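Local coordinates for protein ricin B-related lectin (PDB 5MUA) that binds galactose on a ricin-type lectin module, and calcium and the cysteine-protease inhibitor E-64 on a papain-like protease module, consistent with a calcium-dependent chimerolectin, at residues 157-162 against 258-263; 210-215 against 249-254; 237-242 against 279-284. All blocks are in the same frame, centred on the assembly; numbering follows the deposited sequence. Where two conformers were deposited one is given.

Contact 1: residues 157-162 against 258-263; sequences HATLLA and NFSTVT
T159 on helix 157-162 approaches the corner at F259 and S260 with its methyl leading. Its CG2 lies 3.4 Å from F259 O, and S260 O is almost as near. The first torsion explains the choice: with chi1 at -73°, CG2 stands anti to the backbone N and leads toward the turn, while OG1 is swung beside the backbone N. OG1 is therefore left 3.6 Å from F259 O, a separation that is not a direct bond, and water fills the role instead. Water 1 takes a hydrogen bond from T159 OG1 and gives one to F259 O. A second water donates both to T159 O and, at 2.7 Å, to S260 O, so each of the two turn carbonyls is tied to the helix by its own bridge. A third bridge, toward S260 OG, is doubtful because S260 has two conformers.

The apolar half of the contact is made by V262, whose CG2 meets T159 CG2 at 3.7 Å. CG2 is anti to the carbonyl carbon, which directs this branch at the helix, and it also passes close to the CA of L160. The side chain of L160 turns instead to W252, F170 and F286. On the far side, the corner is a type I turn from N258 to T261, closed by T261 N to N258 O at 3.0 Å. Within it N258 OD1 accepts from S260 N, an Asx turn whose donor sits 38° out of the amide carbonyl plane.

Helix 153-162 is thus joined to the start of strand 261-266 by one methyl, T159 CG2, that packs on V262 and on the corner carbonyls, and by water bridges beside it. The chemistry implies that F259 O and S260 O are linked to the helix through water rather than by a direct donor from T159.

Contact 2: residues 210-215 against 249-254; sequences DFATVF and AYNWFV. With CA (calcium ion), chain H.
Helix 210-215 runs over strand 249-254 with their axes 6.9 Å apart at closest approach and their directions 33° from parallel, A212 sitting above Y250. This is the helix-on-sheet core expected of a papain-like fold: helix 208-226 starts at C208 and the strand runs on from H248, both lining the E-64 pocket. Small side chains permit the close approach, for A212 CB is 4.0 Å from A249 CB and lies against Y250 N. Next along, N251 ND2 donates to A212 O at 3.2 Å in a nearly straight bond (174°), with the acceptor in the amide plane; ND2 also bonds G237 O, so both carbonyls fix the rotation of the amide. F215, its CG anti to the backbone N, carries its ring forward along the strand; CE2 meets F253 CZ at that ring's edge, the side chains crossing at about a right angle. D210 points away from the strand, and its OD2 binds calcium at 2.4 Å alongside D207, D209, E204 O and D176 of the second subunit. N251 OD1, buried without a polar partner, lies 3.5 Å from F215 CD2 at the ring edge, ring and amide planes 67° apart.

Contact 3: residues 237-242 against 279-284; sequences GLMFGS and YKAYFG. With E64 (N-[N-[1-hydroxycarboxyethyl-carbonyl]leucylamino-butyl]-guanidine), chain K.
Strand 237-242 pairs antiparallel with segment 279-284, which turns a corner at Y282, in a register that slips by one residue between F240 and G241: Y282 and F283 both face F240, a classic beta bulge. The evidence is the forked acceptor F240 O, which takes Y282 N at 2.8 Å and F283 N at 3.3 Å, both in its carbonyl plane. F240 N returns a bond to F283 O, and beyond the bulge S242 and K280 exchange a pair of backbone bonds. The strands come closest at G241, whose CA is 3.7 Å from that of A281.

F240 is the centre of the side-chain contact. The edge of F283 meets one face of its ring in a T-shaped stack, with centroids 5.1 Å apart and planes at 77°; F283 CD2 stands over the rim, not the middle. Next to it on the same ring edge, F283 CE2 receives L238 CD2, while F283 of the second subunit meets the same ring and Y173 of that subunit stacks on it. Y282 approaches differently. Its chi1 of 58° places CG between the backbone N and the carbonyl carbon, folding the ring back so that its face covers F240 CB in a CH-pi contact, 4.0 Å from CB to the ring centroid. M239 emerges on the other side of the sheet, and its SD rests on A281 CB at 3.6 Å.

The remaining face of F240 is taken by the inhibitor: E64 C9 lies over the ring centre, 3.6 Å above its plane, and C10 touches Y282 OH at 3.5 Å. These atoms are the branches of the leucyl group, so the F240 ring and the phenol end of Y282 line the place of the leucyl side chain, consistent with the S2 subsite that receives the leucine of E-64 in papain-like cysteine proteases.

In the fold
From the N terminus, residues 157-162 open the largest loop, which contact 1 closes at 258-263. Inside it the chain enters helix 208-226, and contact 2 closes a smaller, nested loop when strand 246-255 returns beneath that helix. Contact 3 starts on strand 233-243, within both loops, but finds its partner only at 279-284, and so crosses both. The strands that follow one another supply the joints: W252 O to G237 N at 2.8 Å links contacts 2 and 3, and T263 N to F253 O links contacts 1 and 2. L160 CD1 against M239 CE (3.5 Å) links contacts 1 and 3. Together, helix 153-162 and helix 208-226 are tied to the same strands.

Contact 1: residues 157-162 against 258-263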
# COMPACT_ATOMS: atom_id res chain seq x y z
N HIS B 157 -3.54 16.05 11.65
CA HIS B 157 -4.72 15.57 12.40
C HIS B 157 -5.74 16.68 12.66
O HIS B 157 -6.96 16.52 12.37
CB HIS B 157 -4.29 14.84 13.68
CG HIS B 157 -5.43 14.42 14.56
ND1 HIS B 157 -6.34 13.44 14.20
CD2 HIS B 157 -5.79 14.82 15.80
CE1 HIS B 157 -7.20 13.25 15.18
NE2 HIS B 157 -6.89 14.07 16.17
N ALA B 158 -5.25 17.83 13.14
CA ALA B 158 -6.10 18.96 13.33
C ALA B 158 -6.77 19.41 12.04
O ALA B 158 -7.98 19.63 11.99
CB ALA B 158 -5.36 20.13 13.99
N THR B 159 -5.99 19.52 10.99
CA THR B 159 -6.52 19.86 9.71
C THR B 159 -7.65 18.90 9.29
O THR B 159 -8.76 19.32 8.89
CB THR B 159 -5.37 19.92 8.70
OG1 THR B 159 -4.65 21.12 9.01
CG2 THR B 159 -5.86 20.01 7.29
N LEU B 160 -7.36 17.64 9.46
CA LEU B 160 -8.28 16.57 9.06
C LEU B 160 -9.57 16.64 9.87
O LEU B 160 -10.66 16.65 9.29
CB LEU B 160 -7.59 15.24 9.26
CG LEU B 160 -8.38 14.01 8.96
CD1 LEU B 160 -8.82 13.95 7.50
CD2 LEU B 160 -7.51 12.83 9.34
N LEU B 161 -9.45 16.80 11.16
CA LEU B 161 -10.64 16.99 11.99
C LEU B 161 -11.45 18.22 11.73
O LEU B 161 -12.61 18.23 12.07
CB LEU B 161 -10.34 16.84 13.50
CG LEU B 161 -9.86 15.44 13.88
CD1 LEU B 161 -9.51 15.42 15.37
CD2 LEU B 161 -10.86 14.34 13.53
N ALA B 162 -10.88 19.28 11.14
CA ALA B 162 -11.62 20.49 10.87
C ALA B 162 -12.24 20.54 9.45
O ALA B 162 -12.98 21.44 9.10
CB ALA B 162 -10.73 21.70 11.10
N ASN B 258 -2.05 26.04 1.01
CA ASN B 258 -2.86 26.21 2.19
C ASN B 258 -2.99 24.89 2.92
O ASN B 258 -3.81 24.03 2.52
CB ASN B 258 -4.26 26.69 1.82
CG ASN B 258 -5.13 26.96 3.04
OD1 ASN B 258 -4.83 26.60 4.20
ND2 ASN B 258 -6.21 27.63 2.78
N PHE B 259 -2.25 24.78 4.01
CA PHE B 259 -2.09 23.49 4.63
C PHE B 259 -3.38 23.07 5.34
O PHE B 259 -3.48 21.93 5.72
CB PHE B 259 -0.99 23.53 5.66
CG PHE B 259 0.39 23.70 5.11
CD1 PHE B 259 0.88 22.84 4.15
CD2 PHE B 259 1.26 24.64 5.69
CE1 PHE B 259 2.19 22.94 3.69
CE2 PHE B 259 2.56 24.74 5.24
CZ PHE B 259 3.03 23.89 4.24
N SER B 260 -4.32 23.98 5.53
CA SER B 260 -5.61 23.67 6.15
C SER B 260 -6.60 23.10 5.14
O SER B 260 -7.66 22.63 5.52
CB SER B 260 -6.21 24.91 6.80
OG SER B 260 -5.45 25.27 7.91
N THR B 261 -6.28 23.11 3.86
CA THR B 261 -7.21 22.60 2.85
C THR B 261 -6.92 21.09 2.66
O THR B 261 -5.81 20.76 2.24
CB THR B 261 -7.00 23.30 1.49
OG1 THR B 261 -7.17 24.72 1.68
CG2 THR B 261 -7.96 22.82 0.39
N VAL B 262 -7.92 20.23 2.89
CA VAL B 262 -7.84 18.82 2.51
C VAL B 262 -8.34 18.64 1.06
O VAL B 262 -9.45 19.04 0.73
CB VAL B 262 -8.56 17.94 3.53
CG1 VAL B 262 -8.44 16.51 3.07
CG2 VAL B 262 -7.98 18.14 4.95
N THR B 263 -7.53 18.07 0.20
CA THR B 263 -7.87 17.85 -1.19
C THR B 263 -7.97 16.32 -1.37
O THR B 263 -7.25 15.59 -0.72
CB THR B 263 -6.81 18.41 -2.10
OG1 THR B 263 -6.80 19.83 -1.91
CG2 THR B 263 -7.18 18.23 -3.56
O HOH W 1 -2.27 20.35 7.68
O HOH W 2 -9.08 21.74 7.62
O HOH W 3 -5.54 23.33 9.78

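Contact 2: residues 210-215 against 249-254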
# COMPACT_ATOMS: atom_id res chain seq x y z
N ASP B 210 -8.31 -1.26 -3.49
CA ASP B 210 -7.00 -1.67 -3.97
C ASP B 210 -6.27 -0.48 -4.62
O ASP B 210 -5.12 -0.25 -4.38
CB ASP B 210 -7.13 -2.84 -4.91
CG ASP B 210 -7.75 -4.02 -4.22
OD1 ASP B 210 -7.07 -4.57 -3.33
OD2 ASP B 210 -8.95 -4.27 -4.48
N PHE B 211 -7.00 0.29 -5.45
CA PHE B 211 -6.42 1.48 -6.04
C PHE B 211 -5.91 2.40 -4.96
O PHE B 211 -4.77 2.88 -5.10
CB PHE B 211 -7.43 2.23 -6.90
CG PHE B 211 -7.67 1.58 -8.25
CD1 PHE B 211 -6.86 1.89 -9.33
CD2 PHE B 211 -8.66 0.62 -8.41
CE1 PHE B 211 -7.03 1.28 -10.55
CE2 PHE B 211 -8.87 0.01 -9.64
CZ PHE B 211 -8.02 0.32 -10.71
N ALA B 212 -6.70 2.65 -3.91
CA ALA B 212 -6.31 3.60 -2.89
C ALA B 212 -5.12 3.10 -2.02
O ALA B 212 -4.20 3.83 -1.66
CB ALA B 212 -7.50 4.05 -2.06
N THR B 213 -5.18 1.83 -1.71
CA THR B 213 -4.11 1.23 -0.88
C THR B 213 -2.83 1.12 -1.67
O THR B 213 -1.77 1.39 -1.13
CB THR B 213 -4.55 -0.15 -0.35
OG1 THR B 213 -5.63 0.06 0.52
CG2 THR B 213 -3.42 -0.84 0.47
N VAL B 214 -2.89 0.65 -2.91
CA VAL B 214 -1.73 0.48 -3.73
C VAL B 214 -1.10 1.88 -3.99
O VAL B 214 0.12 1.99 -3.93
CB VAL B 214 -2.00 -0.29 -5.05
CG1 VAL B 214 -0.82 -0.24 -6.00
CG2 VAL B 214 -2.32 -1.75 -4.72
N PHE B 215 -1.92 2.87 -4.32
CA PHE B 215 -1.36 4.22 -4.55
C PHE B 215 -0.61 4.73 -3.31
O PHE B 215 0.53 5.26 -3.46
CB PHE B 215 -2.38 5.23 -5.07
CG PHE B 215 -1.77 6.56 -5.40
CD1 PHE B 215 -0.74 6.62 -6.32
CD2 PHE B 215 -2.19 7.72 -4.76
CE1 PHE B 215 -0.11 7.83 -6.62
CE2 PHE B 215 -1.56 8.92 -5.03
CZ PHE B 215 -0.57 8.96 -6.00
N ALA B 249 -13.36 4.18 -1.64
CA ALA B 249 -12.03 4.40 -1.14
C ALA B 249 -11.27 5.32 -2.04
O ALA B 249 -11.34 5.19 -3.24
CB ALA B 249 -11.23 3.10 -0.97
N TYR B 250 -10.50 6.24 -1.43
CA TYR B 250 -9.82 7.30 -2.21
C TYR B 250 -8.71 7.84 -1.34
O TYR B 250 -8.51 7.40 -0.17
CB TYR B 250 -10.81 8.46 -2.63
CG TYR B 250 -11.76 8.87 -1.54
CD1 TYR B 250 -12.88 8.08 -1.21
CD2 TYR B 250 -11.54 10.00 -0.78
CE1 TYR B 250 -13.73 8.41 -0.16
CE2 TYR B 250 -12.38 10.35 0.29
CZ TYR B 250 -13.49 9.58 0.59
OH TYR B 250 -14.32 9.92 1.63
N ASN B 251 -7.93 8.70 -1.94
CA ASN B 251 -6.77 9.26 -1.23
C ASN B 251 -6.98 10.76 -0.94
O ASN B 251 -7.91 11.39 -1.44
CB ASN B 251 -5.51 9.05 -2.06
CG ASN B 251 -5.20 7.56 -2.29
OD1 ASN B 251 -5.37 7.03 -3.39
ND2 ASN B 251 -4.74 6.92 -1.26
N TRP B 252 -6.08 11.33 -0.14
CA TRP B 252 -6.22 12.70 0.27
C TRP B 252 -4.89 13.28 0.69
O TRP B 252 -3.96 12.55 1.10
CB TRP B 252 -7.21 12.89 1.35
CG TRP B 252 -6.90 12.19 2.67
CD1 TRP B 252 -7.26 10.90 3.02
CD2 TRP B 252 -6.23 12.74 3.81
NE1 TRP B 252 -6.82 10.63 4.32
CE2 TRP B 252 -6.22 11.75 4.83
CE3 TRP B 252 -5.61 13.97 4.07
CZ2 TRP B 252 -5.58 11.94 6.03
CZ3 TRP B 252 -5.03 14.17 5.30
CH2 TRP B 252 -5.03 13.18 6.27
N PHE B 253 -4.85 14.60 0.65
CA PHE B 253 -3.65 15.36 0.83
C PHE B 253 -4.00 16.72 1.44
O PHE B 253 -5.20 17.13 1.51
CB PHE B 253 -3.01 15.63 -0.56
CG PHE B 253 -2.56 14.38 -1.28
CD1 PHE B 253 -1.36 13.77 -0.94
CD2 PHE B 253 -3.31 13.84 -2.27
CE1 PHE B 253 -0.97 12.56 -1.54
CE2 PHE B 253 -2.92 12.67 -2.92
CZ PHE B 253 -1.74 12.04 -2.56
N VAL B 254 -2.96 17.44 1.81
CA VAL B 254 -3.12 18.88 2.09
C VAL B 254 -2.33 19.61 1.08
O VAL B 254 -1.46 19.07 0.43
CB VAL B 254 -2.80 19.31 3.55
CG1 VAL B 254 -3.59 18.51 4.56
CG2 VAL B 254 -1.35 19.19 3.90
CA CA H . -10.70 -5.07 -3.01
O HOH W 4 -8.69 -6.35 -2.29

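Contact 3: residues 237-242 against 279-284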
# COMPACT_ATOMS: atom_id res chain seq x y z
N GLY B 237 -2.77 10.37 2.32
CA GLY B 237 -3.90 9.81 3.07
C GLY B 237 -4.68 8.74 2.33
O GLY B 237 -4.76 8.75 1.09
N LEU B 238 -5.21 7.84 3.12
CA LEU B 238 -6.23 6.85 2.70
C LEU B 238 -7.53 7.20 3.42
O LEU B 238 -7.50 7.52 4.63
CB LEU B 238 -5.81 5.43 3.05
CG LEU B 238 -6.80 4.29 2.78
CD1 LEU B 238 -7.10 4.23 1.29
CD2 LEU B 238 -6.16 3.00 3.17
N MET B 239 -8.66 7.19 2.68
CA MET B 239 -9.96 7.40 3.28
C MET B 239 -10.94 6.33 2.72
O MET B 239 -10.83 5.96 1.59
CB MET B 239 -10.52 8.81 2.95
CG MET B 239 -10.50 9.71 4.13
SD MET B 239 -11.05 11.30 3.50
CE MET B 239 -10.35 12.17 4.90
N PHE B 240 -11.79 5.81 3.57
CA PHE B 240 -13.00 5.09 3.18
C PHE B 240 -14.15 6.01 3.60
O PHE B 240 -14.24 6.49 4.76
CB PHE B 240 -13.15 3.78 3.97
CG PHE B 240 -12.21 2.69 3.60
CD1 PHE B 240 -11.20 2.81 2.65
CD2 PHE B 240 -12.42 1.43 4.19
CE1 PHE B 240 -10.38 1.75 2.34
CE2 PHE B 240 -11.59 0.35 3.87
CZ PHE B 240 -10.57 0.53 2.95
N GLY B 241 -15.05 6.25 2.66
CA GLY B 241 -16.22 7.05 2.95
C GLY B 241 -17.45 6.54 2.22
O GLY B 241 -17.37 5.60 1.42
N SER B 242 -18.57 7.17 2.52
CA SER B 242 -19.82 6.77 1.95
C SER B 242 -20.74 7.90 1.75
O SER B 242 -20.65 8.97 2.37
CB SER B 242 -20.48 5.72 2.82
OG SER B 242 -20.72 6.21 4.12
N TYR B 279 -18.52 12.03 -0.93
CA TYR B 279 -18.35 11.01 0.12
C TYR B 279 -18.01 11.64 1.40
O TYR B 279 -17.28 12.67 1.45
CB TYR B 279 -17.30 9.96 -0.25
CG TYR B 279 -17.69 9.15 -1.48
CD1 TYR B 279 -18.68 8.16 -1.40
CD2 TYR B 279 -17.08 9.35 -2.69
CE1 TYR B 279 -19.05 7.45 -2.52
CE2 TYR B 279 -17.44 8.61 -3.82
CZ TYR B 279 -18.43 7.70 -3.72
OH TYR B 279 -18.79 6.96 -4.81
N LYS B 280 -18.47 11.00 2.47
CA LYS B 280 -18.13 11.43 3.80
C LYS B 280 -17.40 10.30 4.47
O LYS B 280 -17.89 9.15 4.47
CB LYS B 280 -19.35 11.91 4.59
CG LYS B 280 -20.10 13.09 3.97
CD LYS B 280 -19.29 14.40 4.09
CE LYS B 280 -19.79 15.51 3.17
NZ LYS B 280 -21.20 15.85 3.48
N ALA B 281 -16.23 10.62 4.99
CA ALA B 281 -15.30 9.62 5.52
C ALA B 281 -15.66 9.03 6.87
O ALA B 281 -16.09 9.73 7.79
CB ALA B 281 -13.87 10.15 5.49
N TYR B 282 -15.52 7.71 6.98
CA TYR B 282 -15.59 7.05 8.26
C TYR B 282 -14.26 6.57 8.76
O TYR B 282 -14.10 6.29 9.97
CB TYR B 282 -16.64 5.95 8.30
CG TYR B 282 -16.47 4.86 7.27
CD1 TYR B 282 -15.67 3.72 7.53
CD2 TYR B 282 -17.19 4.90 6.07
CE1 TYR B 282 -15.51 2.73 6.59
CE2 TYR B 282 -17.03 3.87 5.14
CZ TYR B 282 -16.22 2.77 5.43
OH TYR B 282 -16.06 1.75 4.51
N PHE B 283 -13.28 6.48 7.87
CA PHE B 283 -11.97 5.97 8.19
C PHE B 283 -10.91 6.79 7.44
O PHE B 283 -11.04 7.06 6.25
CB PHE B 283 -11.87 4.48 7.87
CG PHE B 283 -10.49 3.99 7.67
CD1 PHE B 283 -9.60 3.98 8.70
CD2 PHE B 283 -10.08 3.54 6.42
CE1 PHE B 283 -8.29 3.55 8.50
CE2 PHE B 283 -8.77 3.08 6.23
CZ PHE B 283 -7.87 3.14 7.28
N GLY B 284 -9.88 7.20 8.15
CA GLY B 284 -8.69 7.75 7.53
C GLY B 284 -7.37 7.23 8.08
O GLY B 284 -7.26 6.94 9.25
C1 E64 K . -15.25 1.14 -5.69
O1 E64 K . -14.66 0.36 -6.43
O2 E64 K . -15.78 2.23 -6.07
C2 E64 K . -15.27 0.85 -4.24
C3 E64 K . -15.59 -0.62 -4.01
O3 E64 K . -16.95 -0.60 -4.39
C4 E64 K . -15.46 -1.03 -2.58
O4 E64 K . -14.50 -1.60 -2.18
N1 E64 K . -16.38 -0.65 -1.76
C6 E64 K . -16.42 -0.95 -0.34
C7 E64 K . -16.10 0.13 0.67
C8 E64 K . -14.80 0.88 0.40
C9 E64 K . -13.60 -0.00 0.75
C10 E64 K . -14.82 2.10 1.22
C11 E64 K . -17.52 -1.89 0.11
O5 E64 K . -18.60 -1.37 0.34
N2 E64 K . -17.33 -3.18 0.24
C12 E64 K . -18.29 -4.10 0.87
C13 E64 K . -17.67 -4.74 2.11
C14 E64 K . -18.50 -5.85 2.78
C15 E64 K . -18.79 -5.50 4.24
N3 E64 K . -19.20 -6.72 4.94
C16 E64 K . -19.39 -6.84 6.24
N4 E64 K . -19.36 -5.76 7.05
N5 E64 K . -19.56 -8.10 6.77